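Local coordinates for protein succinylglutamate desuccinylase (Vibrio parahaemolyticus, PDB 2BCO) that probably hydrolyses N-succinylglutamate to succinate and glutamate, the last step of arginine breakdown by the AST pathway, using one zinc ion per subunit, at residues I94-E99 / E110-L115; S200-W205 / A215-L220; E282-F287 / L325-V330. One frame throughout, in Å; residues are numbered along the deposited sequence.

Contact 1: I94-E99 / E110-L115; sequences IIAHPE and ENLNRL
One methyl group does nearly all the touching here: CD1 of L112 comes up to both A96 and H97, while the two backbones stay well apart, 8.5 Å between the CA atoms of H97 and L112. CD1 of L112 lies 4.2 Å from CD2 of H97, approaching the imidazole obliquely, and 4.4 Å from CB of A96. L112 gets there because its side chain is extended, CG roughly opposite the backbone N (chi1 -153°). H97 is unusual too. Its backbone has left-handed helical angles (60°/51°), which turn the chain from the end of a strand into a helix, with H97 at the N-cap position. The ring is held from its far end by E126, whose OE2 bonds to NE2; OE1 of the same carboxylate takes the backbone N-H of E110, so one acid ties the two segments together indirectly. On the other segment, OD1 of N111 accepts from N of N113 at 2.9 Å, the donor lying above the carbonyl plane: an Asx turn. This oxygen also bonds NE2 of H63, a zinc ligand, making N111 a second-shell residue that probably helps orient it. Around the contact, strand 90-95 runs in beside strand 55-60, helix 98-102 leaves after H97, and helix 125-141 packs against L112 through E126 and A130.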
ATOM      1  N   ILE A  94       0.535  -8.045  -8.471  1.00  8.65           N
ATOM      2  CA  ILE A  94       0.379  -7.033  -9.477  1.00 10.12           C
ATOM      3  C   ILE A  94       1.536  -6.053  -9.524  1.00 11.66           C
ATOM      4  O   ILE A  94       2.004  -5.568  -8.489  1.00 12.03           O
ATOM      5  CB  ILE A  94      -0.938  -6.232  -9.239  1.00  9.21           C
ATOM      6  CG1 ILE A  94      -2.147  -7.169  -9.316  1.00  7.99           C
ATOM      7  CG2 ILE A  94      -1.075  -5.113 -10.265  1.00  5.36           C
ATOM      8  CD1 ILE A  94      -3.465  -6.468  -9.012  1.00  7.37           C
ATOM      9  N   ILE A  95       2.020  -5.802 -10.730  1.00  8.44           N
ATOM     10  CA  ILE A  95       3.048  -4.798 -10.945  1.00 10.36           C
ATOM     11  C   ILE A  95       2.236  -3.836 -11.805  1.00 11.69           C
ATOM     12  O   ILE A  95       2.105  -4.027 -13.009  1.00 12.54           O
ATOM     13  CB  ILE A  95       4.249  -5.313 -11.763  1.00 24.65           C
ATOM     14  CG1 ILE A  95       5.048  -6.334 -10.959  1.00 24.24           C
ATOM     15  CG2 ILE A  95       5.152  -4.142 -12.151  1.00 24.93           C
ATOM     16  CD1 ILE A  95       6.134  -7.001 -11.758  1.00 24.81           C
ATOM     17  N   ALA A  96       1.641  -2.838 -11.170  1.00 23.25           N
ATOM     18  CA  ALA A  96       0.827  -1.882 -11.891  1.00 26.58           C
ATOM     19  C   ALA A  96       1.733  -0.843 -12.524  1.00 28.94           C
ATOM     20  O   ALA A  96       2.761  -0.496 -11.962  1.00 34.95           O
ATOM     21  CB  ALA A  96      -0.146  -1.205 -10.933  1.00 11.52           C
ATOM     22  N   HIS A  97       1.379  -0.371 -13.706  1.00 24.48           N
ATOM     23  CA  HIS A  97       2.167   0.683 -14.351  1.00 22.66           C
ATOM     24  C   HIS A  97       3.648   0.469 -14.692  1.00 21.67           C
ATOM     25  O   HIS A  97       4.492   1.307 -14.368  1.00 19.85           O
ATOM     26  CB  HIS A  97       2.065   1.944 -13.511  1.00 12.73           C
ATOM     27  CG  HIS A  97       1.861   3.175 -14.315  1.00 11.91           C
ATOM     28  ND1 HIS A  97       1.962   3.185 -15.693  1.00 10.01           N
ATOM     29  CD2 HIS A  97       1.536   4.440 -13.958  1.00  9.89           C
ATOM     30  CE1 HIS A  97       1.706   4.393 -16.143  1.00 11.17           C
ATOM     31  NE2 HIS A  97       1.442   5.178 -15.108  1.00 11.42           N
ATOM     32  N   PRO A  98       3.987  -0.629 -15.374  1.00 13.67           N
ATOM     33  CA  PRO A  98       5.397  -0.840 -15.707  1.00 14.40           C
ATOM     34  C   PRO A  98       5.997   0.255 -16.609  1.00 18.52           C
ATOM     35  O   PRO A  98       7.206   0.483 -16.609  1.00 15.95           O
ATOM     36  CB  PRO A  98       5.389  -2.213 -16.376  1.00 16.17           C
ATOM     37  CG  PRO A  98       4.019  -2.275 -16.993  1.00 15.85           C
ATOM     38  CD  PRO A  98       3.151  -1.722 -15.896  1.00 14.98           C
ATOM     39  N   GLU A  99       5.157   0.943 -17.367  1.00 23.41           N
ATOM     40  CA  GLU A  99       5.674   1.981 -18.240  1.00 25.65           C
ATOM     41  C   GLU A  99       6.298   3.109 -17.427  1.00 25.69           C
ATOM     42  O   GLU A  99       7.304   3.688 -17.829  1.00 24.42           O
ATOM     43  CB  GLU A  99       4.569   2.532 -19.146  1.00 43.39           C
ATOM     44  CG  GLU A  99       5.063   3.564 -20.144  1.00 51.40           C
ATOM     45  CD  GLU A  99       3.993   3.978 -21.141  1.00 56.49           C
ATOM     46  OE1 GLU A  99       4.275   4.859 -21.981  1.00 59.56           O
ATOM     47  OE2 GLU A  99       2.874   3.425 -21.089  1.00 58.04           O
ATOM     48  N   GLU A 110      -0.897  11.288 -14.685  1.00 17.57           N
ATOM     49  CA  GLU A 110      -1.503  11.631 -13.398  1.00 17.95           C
ATOM     50  C   GLU A 110      -1.265  10.545 -12.335  1.00 14.12           C
ATOM     51  O   GLU A 110      -1.116   9.375 -12.667  1.00 12.64           O
ATOM     52  CB  GLU A 110      -3.003  11.844 -13.589  1.00 25.75           C
ATOM     53  CG  GLU A 110      -3.598  12.901 -12.692  1.00 31.88           C
ATOM     54  CD  GLU A 110      -5.111  12.860 -12.684  1.00 32.04           C
ATOM     55  OE1 GLU A 110      -5.688  12.648 -13.764  1.00 33.19           O
ATOM     56  OE2 GLU A 110      -5.719  13.044 -11.605  1.00 32.70           O
ATOM     57  N   ASN A 111      -1.228  10.946 -11.068  1.00 15.55           N
ATOM     58  CA  ASN A 111      -1.016  10.025  -9.943  1.00 12.55           C
ATOM     59  C   ASN A 111      -2.063   8.911 -10.000  1.00 11.79           C
ATOM     60  O   ASN A 111      -3.243   9.150  -9.775  1.00 11.47           O
ATOM     61  CB  ASN A 111      -1.159  10.785  -8.618  1.00 12.18           C
ATOM     62  CG  ASN A 111      -0.827   9.930  -7.386  1.00 13.12           C
ATOM     63  OD1 ASN A 111      -0.779   8.702  -7.441  1.00 12.40           O
ATOM     64  ND2 ASN A 111      -0.612  10.593  -6.270  1.00 15.49           N
ATOM     65  N   LEU A 112      -1.624   7.692 -10.280  1.00  9.39           N
ATOM     66  CA  LEU A 112      -2.540   6.566 -10.390  1.00 11.57           C
ATOM     67  C   LEU A 112      -3.357   6.337  -9.103  1.00 10.31           C
ATOM     68  O   LEU A 112      -4.512   5.916  -9.150  1.00 10.46           O
ATOM     69  CB  LEU A 112      -1.744   5.299 -10.732  1.00  9.58           C
ATOM     70  CG  LEU A 112      -2.400   4.148 -11.494  1.00 14.20           C
ATOM     71  CD1 LEU A 112      -1.483   2.928 -11.445  1.00 13.86           C
ATOM     72  CD2 LEU A 112      -3.737   3.805 -10.902  1.00 13.01           C
ATOM     73  N   ASN A 113      -2.767   6.638  -7.954  1.00 13.88           N
ATOM     74  CA  ASN A 113      -3.448   6.392  -6.695  1.00 13.89           C
ATOM     75  C   ASN A 113      -4.437   7.454  -6.218  1.00 15.00           C
ATOM     76  O   ASN A 113      -4.721   7.555  -5.028  1.00 18.68           O
ATOM     77  CB  ASN A 113      -2.414   6.086  -5.613  1.00 11.79           C
ATOM     78  CG  ASN A 113      -2.863   4.980  -4.693  1.00 13.02           C
ATOM     79  OD1 ASN A 113      -3.578   4.065  -5.108  1.00 13.59           O
ATOM     80  ND2 ASN A 113      -2.438   5.044  -3.446  1.00 12.05           N
ATOM     81  N   ARG A 114      -4.973   8.223  -7.160  1.00 11.85           N
ATOM     82  CA  ARG A 114      -5.973   9.242  -6.873  1.00 13.79           C
ATOM     83  C   ARG A 114      -7.161   9.018  -7.805  1.00 11.36           C
ATOM     84  O   ARG A 114      -8.134   9.763  -7.783  1.00 11.00           O
ATOM     85  CB  ARG A 114      -5.401  10.640  -7.117  1.00 29.86           C
ATOM     86  CG  ARG A 114      -4.701  11.240  -5.909  1.00 41.69           C
ATOM     87  CD  ARG A 114      -3.868  12.464  -6.283  1.00 49.78           C
ATOM     88  NE  ARG A 114      -3.057  12.932  -5.158  1.00 58.11           N
ATOM     89  CZ  ARG A 114      -2.003  13.736  -5.271  1.00 61.93           C
ATOM     90  NH1 ARG A 114      -1.617  14.172  -6.462  1.00 65.07           N
ATOM     91  NH2 ARG A 114      -1.327  14.101  -4.189  1.00 65.75           N
ATOM     92  N   LEU A 115      -7.081   7.960  -8.601  1.00 15.60           N
ATOM     93  CA  LEU A 115      -8.096   7.666  -9.605  1.00 12.10           C
ATOM     94  C   LEU A 115      -9.081   6.543  -9.336  1.00 12.48           C
ATOM     95  O   LEU A 115      -9.750   6.093 -10.260  1.00 14.60           O
ATOM     96  CB  LEU A 115      -7.395   7.390 -10.934  1.00  8.25           C
ATOM     97  CG  LEU A 115      -6.387   8.465 -11.349  1.00  8.05           C
ATOM     98  CD1 LEU A 115      -5.709   8.074 -12.649  1.00  5.08           C
ATOM     99  CD2 LEU A 115      -7.119   9.794 -11.502  1.00  8.76           C
TER

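Contact 2: S200-W205 / A215-L220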
ATOM      1  N   SER A 200     -11.008   7.769   0.744  1.00 17.05           N
ATOM      2  CA  SER A 200      -9.965   8.239  -0.160  1.00 15.69           C
ATOM      3  C   SER A 200     -10.190   7.890  -1.635  1.00 15.11           C
ATOM      4  O   SER A 200     -11.316   7.661  -2.069  1.00 15.98           O
ATOM      5  CB  SER A 200      -8.614   7.688   0.319  1.00 16.39           C
ATOM      6  OG  SER A 200      -7.537   8.403  -0.242  1.00 17.78           O
ATOM      7  N   SER A 201      -9.106   7.852  -2.399  1.00 15.45           N
ATOM      8  CA  SER A 201      -9.183   7.544  -3.819  1.00 14.97           C
ATOM      9  C   SER A 201      -8.075   6.579  -4.201  1.00 13.36           C
ATOM     10  O   SER A 201      -7.782   6.407  -5.389  1.00 14.81           O
ATOM     11  CB  SER A 201      -9.017   8.822  -4.634  1.00 16.50           C
ATOM     12  OG  SER A 201      -7.716   9.363  -4.409  1.00 19.47           O
ATOM     13  N   THR A 202      -7.461   5.952  -3.199  1.00 10.27           N
ATOM     14  CA  THR A 202      -6.366   5.024  -3.458  1.00  8.99           C
ATOM     15  C   THR A 202      -6.836   3.630  -3.822  1.00  9.23           C
ATOM     16  O   THR A 202      -8.006   3.290  -3.677  1.00 12.82           O
ATOM     17  CB  THR A 202      -5.422   4.914  -2.252  1.00 12.35           C
ATOM     18  OG1 THR A 202      -6.132   4.346  -1.137  1.00 12.80           O
ATOM     19  CG2 THR A 202      -4.863   6.299  -1.889  1.00  7.25           C
ATOM     20  N   PHE A 203      -5.894   2.829  -4.293  1.00  9.68           N
ATOM     21  CA  PHE A 203      -6.165   1.463  -4.702  1.00 10.57           C
ATOM     22  C   PHE A 203      -6.562   0.628  -3.478  1.00 12.94           C
ATOM     23  O   PHE A 203      -7.461  -0.216  -3.551  1.00 15.00           O
ATOM     24  CB  PHE A 203      -4.908   0.908  -5.370  1.00  5.55           C
ATOM     25  CG  PHE A 203      -5.093  -0.429  -6.035  1.00  7.87           C
ATOM     26  CD1 PHE A 203      -6.313  -0.790  -6.604  1.00  7.37           C
ATOM     27  CD2 PHE A 203      -4.016  -1.305  -6.148  1.00  5.66           C
ATOM     28  CE1 PHE A 203      -6.451  -1.993  -7.279  1.00  7.25           C
ATOM     29  CE2 PHE A 203      -4.141  -2.509  -6.826  1.00  8.19           C
ATOM     30  CZ  PHE A 203      -5.365  -2.858  -7.389  1.00  7.52           C
ATOM     31  N   SER A 204      -5.882   0.877  -2.359  1.00 10.09           N
ATOM     32  CA  SER A 204      -6.145   0.188  -1.102  1.00  9.64           C
ATOM     33  C   SER A 204      -7.552   0.519  -0.596  1.00 10.07           C
ATOM     34  O   SER A 204      -8.309  -0.368  -0.197  1.00  8.83           O
ATOM     35  CB  SER A 204      -5.104   0.619  -0.061  1.00 11.75           C
ATOM     36  OG  SER A 204      -5.371   0.044   1.200  1.00 20.21           O
ATOM     37  N   TRP A 205      -7.891   1.805  -0.605  1.00 13.38           N
ATOM     38  CA  TRP A 205      -9.209   2.245  -0.162  1.00 13.11           C
ATOM     39  C   TRP A 205     -10.299   1.606  -1.019  1.00 11.75           C
ATOM     40  O   TRP A 205     -11.344   1.220  -0.508  1.00 14.96           O
ATOM     41  CB  TRP A 205      -9.335   3.774  -0.241  1.00  9.58           C
ATOM     42  CG  TRP A 205     -10.773   4.261  -0.180  1.00 14.27           C
ATOM     43  CD1 TRP A 205     -11.509   4.503   0.942  1.00 15.51           C
ATOM     44  CD2 TRP A 205     -11.662   4.477  -1.293  1.00 11.39           C
ATOM     45  NE1 TRP A 205     -12.794   4.853   0.599  1.00 13.81           N
ATOM     46  CE2 TRP A 205     -12.915   4.845  -0.756  1.00 13.26           C
ATOM     47  CE3 TRP A 205     -11.516   4.397  -2.682  1.00 11.40           C
ATOM     48  CZ2 TRP A 205     -14.028   5.125  -1.576  1.00 14.91           C
ATOM     49  CZ3 TRP A 205     -12.625   4.677  -3.494  1.00 11.88           C
ATOM     50  CH2 TRP A 205     -13.861   5.037  -2.934  1.00 12.44           C
ATOM     51  N   ALA A 215      -7.351  -4.130   4.064  1.00  9.50           N
ATOM     52  CA  ALA A 215      -6.429  -3.425   3.196  1.00  9.38           C
ATOM     53  C   ALA A 215      -5.529  -2.370   3.808  1.00 11.87           C
ATOM     54  O   ALA A 215      -5.881  -1.692   4.769  1.00 10.03           O
ATOM     55  CB  ALA A 215      -7.222  -2.812   2.054  1.00  6.49           C
ATOM     56  N   LEU A 216      -4.352  -2.231   3.215  1.00  7.93           N
ATOM     57  CA  LEU A 216      -3.408  -1.237   3.678  1.00  8.57           C
ATOM     58  C   LEU A 216      -2.598  -0.716   2.522  1.00  6.95           C
ATOM     59  O   LEU A 216      -2.412  -1.391   1.510  1.00 11.65           O
ATOM     60  CB  LEU A 216      -2.412  -1.832   4.679  1.00  7.78           C
ATOM     61  CG  LEU A 216      -2.818  -2.514   5.982  1.00  9.34           C
ATOM     62  CD1 LEU A 216      -1.620  -3.324   6.489  1.00  4.05           C
ATOM     63  CD2 LEU A 216      -3.255  -1.470   7.007  1.00  6.05           C
ATOM     64  N   THR A 217      -2.103   0.495   2.694  1.00 10.05           N
ATOM     65  CA  THR A 217      -1.191   1.088   1.740  1.00 10.36           C
ATOM     66  C   THR A 217       0.044   1.068   2.631  1.00 10.34           C
ATOM     67  O   THR A 217       0.043   1.671   3.704  1.00 10.74           O
ATOM     68  CB  THR A 217      -1.567   2.526   1.402  1.00  7.74           C
ATOM     69  OG1 THR A 217      -2.826   2.529   0.722  1.00 10.90           O
ATOM     70  CG2 THR A 217      -0.498   3.155   0.503  1.00 10.63           C
HETATM   71  N   MSE A 218       1.077   0.350   2.220  1.00 10.74           N
HETATM   72  CA  MSE A 218       2.281   0.258   3.037  1.00 11.81           C
HETATM   73  C   MSE A 218       3.477   1.028   2.466  1.00 11.36           C
HETATM   74  O   MSE A 218       3.877   0.817   1.321  1.00 13.61           O
HETATM   75  CB  MSE A 218       2.638  -1.223   3.242  1.00  7.17           C
HETATM   76  CG  MSE A 218       1.508  -2.030   3.882  1.00  7.86           C
HETATM   77 SE   MSE A 218       1.842  -3.934   4.041  1.00 29.94          SE
HETATM   78  CE  MSE A 218       2.673  -3.913   5.786  1.00 17.40           C
ATOM     79  N   GLU A 219       4.033   1.929   3.271  1.00 16.55           N
ATOM     80  CA  GLU A 219       5.196   2.724   2.875  1.00 15.96           C
ATOM     81  C   GLU A 219       6.464   1.986   3.322  1.00 15.55           C
ATOM     82  O   GLU A 219       6.868   2.065   4.489  1.00 15.11           O
ATOM     83  CB  GLU A 219       5.148   4.097   3.539  1.00 24.46           C
ATOM     84  CG  GLU A 219       3.853   4.871   3.339  1.00 32.74           C
ATOM     85  CD  GLU A 219       3.595   5.269   1.889  1.00 35.32           C
ATOM     86  OE1 GLU A 219       4.547   5.659   1.181  1.00 38.69           O
ATOM     87  OE2 GLU A 219       2.427   5.213   1.464  1.00 38.31           O
ATOM     88  N   LEU A 220       7.076   1.270   2.384  1.00 12.84           N
ATOM     89  CA  LEU A 220       8.279   0.482   2.633  1.00 10.39           C
ATOM     90  C   LEU A 220       9.551   1.189   2.179  1.00 12.15           C
ATOM     91  O   LEU A 220       9.947   1.101   1.013  1.00 12.57           O
ATOM     92  CB  LEU A 220       8.183  -0.859   1.904  1.00  6.93           C
ATOM     93  CG  LEU A 220       7.287  -1.961   2.459  1.00 14.92           C
ATOM     94  CD1 LEU A 220       6.119  -1.372   3.210  1.00 14.50           C
ATOM     95  CD2 LEU A 220       6.824  -2.854   1.319  1.00  8.70           C
TER
HETATM   96  O   HOH W   1      -5.318   4.749   1.483  1.00 13.95           O
HETATM   97  O   HOH W   2      -3.153   2.504  -2.194  1.00 15.76           O
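Tight packing brings S204, on the first turn of helix 203-211, against strand 214-220. CB of S204 sits 3.1 Å from OG1 of T217, slightly inside the usual van der Waals separation, and CB of A215 reaches the carbonyl O of S204 at 3.5 Å. With its OG opposite the backbone N (chi1 176°), S204 lays the hydroxyl against the peptide of L216, OG of S204 being 3.2 Å from the N of L216, but the angles are too poor for a hydrogen bond. Polar linkage goes through water instead. One water accepts from the N of S204 at 3.2 Å and bonds OG1 of T217 at 2.9 Å; a second lies 2.8 Å from OG1 of T202 and makes a weak bond to OG1 of T217. Capping is the third kind: OG1 of T202 accepts the backbone N-H of W205 at 3.1 Å, nearly straight (161°), closing the first turn as an N-cap. The arrangement borders the zinc site of an AspA/AstE catalytic domain: the T217 side chain lies about 6 Å from the metal and touches its ligand H155, and two residues further along the same strand comes E219, the predicted active-site residue.

Contact 3: E282-F287 / L325-V330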
ATOM      1  N   GLU A 282      10.350  15.882   6.644  1.00 15.52           N
ATOM      2  CA  GLU A 282      10.050  14.481   6.926  1.00 13.67           C
ATOM      3  C   GLU A 282       8.596  14.226   7.311  1.00 13.19           C
ATOM      4  O   GLU A 282       7.923  15.105   7.857  1.00 11.91           O
ATOM      5  CB  GLU A 282      10.961  13.970   8.056  1.00 18.91           C
ATOM      6  CG  GLU A 282      12.394  13.666   7.632  1.00 21.96           C
ATOM      7  CD  GLU A 282      13.289  13.245   8.797  1.00 27.18           C
ATOM      8  OE1 GLU A 282      12.811  12.534   9.708  1.00 26.57           O
ATOM      9  OE2 GLU A 282      14.485  13.618   8.796  1.00 32.36           O
ATOM     10  N   ASN A 283       8.107  13.026   6.999  1.00 16.54           N
ATOM     11  CA  ASN A 283       6.756  12.650   7.381  1.00 15.75           C
ATOM     12  C   ASN A 283       6.811  12.467   8.892  1.00 15.03           C
ATOM     13  O   ASN A 283       7.846  12.079   9.444  1.00 17.26           O
ATOM     14  CB  ASN A 283       6.322  11.338   6.719  1.00 16.34           C
ATOM     15  CG  ASN A 283       5.644  11.557   5.376  1.00 17.46           C
ATOM     16  OD1 ASN A 283       4.827  12.466   5.227  1.00 21.00           O
ATOM     17  ND2 ASN A 283       5.962  10.712   4.401  1.00 13.52           N
ATOM     18  N   PHE A 284       5.701  12.750   9.556  1.00 12.96           N
ATOM     19  CA  PHE A 284       5.612  12.652  11.010  1.00 14.49           C
ATOM     20  C   PHE A 284       6.544  13.616  11.722  1.00 15.24           C
ATOM     21  O   PHE A 284       7.114  13.281  12.757  1.00 15.71           O
ATOM     22  CB  PHE A 284       5.901  11.230  11.497  1.00 17.38           C
ATOM     23  CG  PHE A 284       4.893  10.224  11.038  1.00 16.30           C
ATOM     24  CD1 PHE A 284       5.066   9.540   9.837  1.00 15.84           C
ATOM     25  CD2 PHE A 284       3.744   9.985  11.787  1.00 14.70           C
ATOM     26  CE1 PHE A 284       4.110   8.628   9.388  1.00 14.86           C
ATOM     27  CE2 PHE A 284       2.781   9.078  11.349  1.00 13.82           C
ATOM     28  CZ  PHE A 284       2.966   8.400  10.146  1.00 15.64           C
ATOM     29  N   THR A 285       6.716  14.806  11.156  1.00 18.60           N
ATOM     30  CA  THR A 285       7.536  15.826  11.793  1.00 19.49           C
ATOM     31  C   THR A 285       6.579  16.467  12.796  1.00 21.21           C
ATOM     32  O   THR A 285       5.529  16.987  12.418  1.00 20.10           O
ATOM     33  CB  THR A 285       8.040  16.888  10.779  1.00 20.16           C
ATOM     34  OG1 THR A 285       9.042  16.304   9.938  1.00 19.29           O
ATOM     35  CG2 THR A 285       8.631  18.090  11.501  1.00 15.33           C
ATOM     36  N   SER A 286       6.940  16.417  14.074  1.00 30.13           N
ATOM     37  CA  SER A 286       6.085  16.959  15.125  1.00 32.26           C
ATOM     38  C   SER A 286       6.245  18.446  15.378  1.00 34.54           C
ATOM     39  O   SER A 286       7.206  19.071  14.935  1.00 36.81           O
ATOM     40  CB  SER A 286       6.315  16.193  16.433  1.00 27.19           C
ATOM     41  OG  SER A 286       7.652  16.331  16.878  1.00 23.80           O
ATOM     42  N   PHE A 287       5.285  19.006  16.103  1.00 35.32           N
ATOM     43  CA  PHE A 287       5.299  20.420  16.441  1.00 38.21           C
ATOM     44  C   PHE A 287       4.866  20.571  17.887  1.00 39.98           C
ATOM     45  O   PHE A 287       4.349  19.633  18.487  1.00 40.25           O
ATOM     46  CB  PHE A 287       4.337  21.211  15.545  1.00 34.18           C
ATOM     47  CG  PHE A 287       4.655  21.117  14.072  1.00 35.97           C
ATOM     48  CD1 PHE A 287       3.969  20.222  13.251  1.00 35.77           C
ATOM     49  CD2 PHE A 287       5.653  21.914  13.505  1.00 34.82           C
ATOM     50  CE1 PHE A 287       4.273  20.122  11.883  1.00 34.72           C
ATOM     51  CE2 PHE A 287       5.968  21.822  12.139  1.00 33.30           C
ATOM     52  CZ  PHE A 287       5.276  20.926  11.331  1.00 32.95           C
ATOM     53  N   LEU A 325      -1.913  16.280   6.492  1.00 24.55           N
ATOM     54  CA  LEU A 325      -2.611  15.543   7.528  1.00 22.75           C
ATOM     55  C   LEU A 325      -1.882  15.852   8.821  1.00 21.55           C
ATOM     56  O   LEU A 325      -0.661  15.929   8.842  1.00 23.14           O
ATOM     57  CB  LEU A 325      -2.535  14.045   7.238  1.00 12.86           C
ATOM     58  CG  LEU A 325      -3.820  13.227   7.053  1.00 15.94           C
ATOM     59  CD1 LEU A 325      -4.981  14.096   6.599  1.00 12.38           C
ATOM     60  CD2 LEU A 325      -3.543  12.129   6.032  1.00 11.34           C
HETATM   61  N   MSE A 326      -2.627  16.085   9.888  1.00 20.86           N
HETATM   62  CA  MSE A 326      -2.022  16.328  11.189  1.00 19.60           C
HETATM   63  C   MSE A 326      -2.471  15.109  11.976  1.00 18.24           C
HETATM   64  O   MSE A 326      -3.665  14.844  12.095  1.00 16.05           O
HETATM   65  CB  MSE A 326      -2.569  17.607  11.825  1.00 28.03           C
HETATM   66  CG  MSE A 326      -2.229  18.887  11.080  1.00 32.56           C
HETATM   67 SE   MSE A 326      -0.335  19.218  11.021  1.00 41.29          SE
HETATM   68  CE  MSE A 326      -0.159  20.222  12.672  1.00 38.01           C
ATOM     69  N   VAL A 327      -1.514  14.356  12.490  1.00 18.90           N
ATOM     70  CA  VAL A 327      -1.835  13.146  13.227  1.00 19.99           C
ATOM     71  C   VAL A 327      -1.243  13.133  14.623  1.00 21.12           C
ATOM     72  O   VAL A 327      -0.394  13.962  14.955  1.00 22.39           O
ATOM     73  CB  VAL A 327      -1.328  11.921  12.467  1.00 17.65           C
ATOM     74  CG1 VAL A 327      -1.870  11.951  11.044  1.00 19.64           C
ATOM     75  CG2 VAL A 327       0.197  11.912  12.452  1.00 16.11           C
ATOM     76  N   CYS A 328      -1.701  12.186  15.432  1.00 13.55           N
ATOM     77  CA  CYS A 328      -1.225  12.038  16.797  1.00 14.32           C
ATOM     78  C   CYS A 328      -1.508  10.622  17.259  1.00 13.70           C
ATOM     79  O   CYS A 328      -2.473   9.999  16.807  1.00 12.89           O
ATOM     80  CB  CYS A 328      -1.935  13.031  17.722  1.00 24.02           C
ATOM     81  SG  CYS A 328      -3.740  12.858  17.786  1.00 31.24           S
ATOM     82  N   GLU A 329      -0.667  10.107  18.144  1.00 20.50           N
ATOM     83  CA  GLU A 329      -0.869   8.758  18.658  1.00 23.28           C
ATOM     84  C   GLU A 329      -2.276   8.656  19.239  1.00 23.94           C
ATOM     85  O   GLU A 329      -2.843   9.643  19.720  1.00 21.65           O
ATOM     86  CB  GLU A 329       0.146   8.426  19.756  1.00 24.01           C
ATOM     87  CG  GLU A 329       1.591   8.419  19.299  1.00 28.60           C
ATOM     88  CD  GLU A 329       2.500   7.663  20.256  1.00 31.17           C
ATOM     89  OE1 GLU A 329       3.736   7.730  20.084  1.00 31.96           O
ATOM     90  OE2 GLU A 329       1.977   6.997  21.174  1.00 30.25           O
ATOM     91  N   VAL A 330      -2.849   7.465  19.194  1.00 19.21           N
ATOM     92  CA  VAL A 330      -4.170   7.319  19.751  1.00 19.38           C
ATOM     93  C   VAL A 330      -4.319   6.100  20.650  1.00 18.96           C
ATOM     94  O   VAL A 330      -3.617   5.093  20.491  1.00 17.97           O
ATOM     95  CB  VAL A 330      -5.233   7.291  18.649  1.00 35.50           C
ATOM     96  CG1 VAL A 330      -5.149   6.010  17.857  1.00 35.66           C
ATOM     97  CG2 VAL A 330      -6.607   7.482  19.279  1.00 43.04           C
TER
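F287, V327 and M326 bury the most surface, and with F284 they divide the contact into two pairs. In one, the CE methyl of M326, modelled as selenomethionine, meets CD1 of F287 at 4.2 Å, coming in obliquely to the ring. The side chain of M326 folds to reach it, bent at both chi2 (-63°) and chi3 (-89°), and crosses the phenyl group at about a right angle. F287 also stacks on F293, so the methyl of M326 meets a ring that is itself stacked on another.

V327, the next residue along, points its CB toward segment 282-287 and makes the second pair. Its CG2, wedged between the backbone N and the carbonyl carbon, lies 4.0 Å from CE2 of F284 and 4.1 Å from CD2 of the same ring, again at an oblique approach. F284 has left-handed backbone angles and, with T285, faces I310 in a G1 beta bulge. OG1 of T285, itself in the bulge, donates back to the carbonyl O of E282 at 2.6 Å. Strand 309-311 pairs antiparallel with both 285-286 and 322-335 and so lies between them, its V311 touching F284 and V327.

The F284 side chain, about 7 Å from that of E219, meets H163 and F166 edge-to-face. Methyl groups against phenyl rings make up all the direct contact between these two segments; the chemistry is that of an apolar core, with cohesion from shape and dispersion and none from charge pairing.

All three contacts are buried, but they differ in how far they lie from the centre of the chain: contact 2 is centred about 4 Å from it, contact 1 about 12 Å and contact 3 about 19 Å. Contacts 1 and 2 share the catalytic domain and touch, with OD1 of N113 taking a probable hydrogen bond from N of F203 at 2.7 Å. Both lie near the zinc; contact 2 is bridged by two waters, while the polar bonds of contact 1 run largely to residues outside its segments, such as H63 and E126. Contact 3 belongs to the barrel-sandwich hybrid domain and touches neither, its nearest atoms about 6 Å from contact 2. Its pairs are methyl on phenyl.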